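Local coordinates for protein diaminopimelate decarboxylase (Helicobacter pylori, PDB 2QGH) that catalyses the pyridoxal-phosphate-dependent decarboxylation of meso-diaminopimelate to L-lysine, the last step of lysine biosynthesis, at residues Glu131-Met134 and Glu135-Ile139. Numbering follows the deposited sequence.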
loop_
_atom_site.group_PDB
_atom_site.type_symbol
_atom_site.label_atom_id
_atom_site.label_comp_id
_atom_site.label_asym_id
_atom_site.label_seq_id
_atom_site.Cartn_x
_atom_site.Cartn_y
_atom_site.Cartn_z
ATOM N N GLU A 131 23.190 10.092 1.644
ATOM C CA GLU A 131 22.560 10.735 0.508
ATOM C C GLU A 131 22.547 12.259 0.592
ATOM O O GLU A 131 22.145 12.925 -0.358
ATOM C CB GLU A 131 21.132 10.202 0.364
ATOM C CG GLU A 131 21.023 8.686 0.508
ATOM C CD GLU A 131 20.455 8.007 -0.728
ATOM O OE1 GLU A 131 20.192 6.788 -0.666
ATOM O OE2 GLU A 131 20.277 8.690 -1.759
ATOM N N SER A 132 22.973 12.814 1.723
ATOM C CA SER A 132 23.003 14.269 1.866
ATOM C C SER A 132 24.176 14.724 2.720
ATOM O O SER A 132 24.680 13.973 3.548
ATOM C CB SER A 132 21.686 14.785 2.472
ATOM O OG SER A 132 21.584 14.487 3.858
ATOM N N PHE A 133 24.615 15.960 2.518
ATOM C CA PHE A 133 25.723 16.486 3.295
ATOM C C PHE A 133 25.297 16.621 4.758
ATOM O O PHE A 133 26.098 16.389 5.660
ATOM C CB PHE A 133 26.166 17.842 2.733
ATOM C CG PHE A 133 27.618 18.176 2.989
ATOM C CD1 PHE A 133 28.277 19.107 2.190
ATOM C CD2 PHE A 133 28.332 17.553 4.011
ATOM C CE1 PHE A 133 29.629 19.409 2.400
ATOM C CE2 PHE A 133 29.683 17.849 4.228
ATOM C CZ PHE A 133 30.329 18.776 3.421
ATOM N N MET A 134 24.035 16.982 4.989
ATOM C CA MET A 134 23.528 17.130 6.351
ATOM C C MET A 134 23.484 15.773 7.052
ATOM O O MET A 134 23.605 15.693 8.270
ATOM C CB MET A 134 22.131 17.774 6.354
ATOM C CG MET A 134 21.663 18.211 7.752
ATOM S SD MET A 134 20.022 19.010 7.839
ATOM C CE MET A 134 20.357 20.561 6.907
ATOM N N GLU A 135 23.307 14.701 6.284
ATOM C CA GLU A 135 23.288 13.359 6.859
ATOM C C GLU A 135 24.710 13.020 7.300
ATOM O O GLU A 135 24.924 12.430 8.350
ATOM C CB GLU A 135 22.841 12.322 5.822
ATOM C CG GLU A 135 22.554 10.942 6.410
ATOM C CD GLU A 135 22.709 9.818 5.390
ATOM O OE1 GLU A 135 22.405 10.045 4.199
ATOM O OE2 GLU A 135 23.123 8.702 5.786
ATOM N N LEU A 136 25.680 13.387 6.471
ATOM C CA LEU A 136 27.082 13.128 6.756
ATOM C C LEU A 136 27.509 13.818 8.053
ATOM O O LEU A 136 28.236 13.243 8.861
ATOM C CB LEU A 136 27.949 13.621 5.594
ATOM C CG LEU A 136 29.414 13.171 5.566
ATOM C CD1 LEU A 136 29.498 11.678 5.257
ATOM C CD2 LEU A 136 30.167 13.969 4.510
ATOM N N LYS A 137 27.061 15.053 8.244
ATOM C CA LYS A 137 27.401 15.806 9.449
ATOM C C LYS A 137 26.696 15.201 10.658
ATOM O O LYS A 137 27.219 15.216 11.772
ATOM C CB LYS A 137 26.991 17.275 9.289
ATOM C CG LYS A 137 27.831 18.052 8.284
ATOM C CD LYS A 137 27.264 19.448 8.061
ATOM C CE LYS A 137 28.197 20.322 7.230
ATOM N NZ LYS A 137 29.341 20.850 8.030
ATOM N N THR A 138 25.502 14.668 10.426
ATOM C CA THR A 138 24.723 14.059 11.489
ATOM C C THR A 138 25.411 12.788 11.960
ATOM O O THR A 138 25.544 12.549 13.163
ATOM C CB THR A 138 23.308 13.733 11.002
ATOM O OG1 THR A 138 22.692 14.935 10.527
ATOM C CG2 THR A 138 22.471 13.161 12.129
ATOM N N ILE A 139 25.855 11.979 11.006
ATOM C CA ILE A 139 26.544 10.737 11.320
ATOM C C ILE A 139 27.830 11.040 12.090
ATOM O O ILE A 139 28.157 10.362 13.072
ATOM C CB ILE A 139 26.895 9.969 10.033
ATOM C CG1 ILE A 139 25.611 9.581 9.295
ATOM C CG2 ILE A 139 27.716 8.733 10.368
ATOM C CD1 ILE A 139 25.843 8.991 7.903
HETATM O O HOH W 1 20.076 12.017 3.493
#
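With S132 OG set between its own backbone N and carbonyl carbon (chi1 73°), and E135 CG swung opposite the backbone N (chi1 -170°), two side chains each turn to a backbone N-H where a helix begins. S132 is the N-cap: its OG accepts from E135 N at 3.0 Å. E135 OE1 accepts instead from E131 N, the residue before the cap, in a nearly straight bond (2.7 Å) on the syn side, 27° out of the carboxylate plane. A water takes a bond from S132 OG and gives one to E135 OE1, linking the two side chains, while a salt bridge to K112 occupies E135 OE2. Within the first turns of the helix, T138 N and T138 OG1 reach back to M134 O from opposite faces of its carbonyl plane; the hydroxyl's 2.5 Å is doubtfully short. On another flank, F133 CE2 lies 3.9 Å from L136 CD2, and K137 CE lies over one ring face. The cap starts helix 133-146 two residues after strand 127-130, in a beta-alpha-beta unit of the eight-stranded barrel: L136 packs on V130 and I152, F133 meets W190 of helix 181-193 edge-to-face, and T138 rests on I117 of helix 114-122 and, with E135, on Y297 of the second subunit.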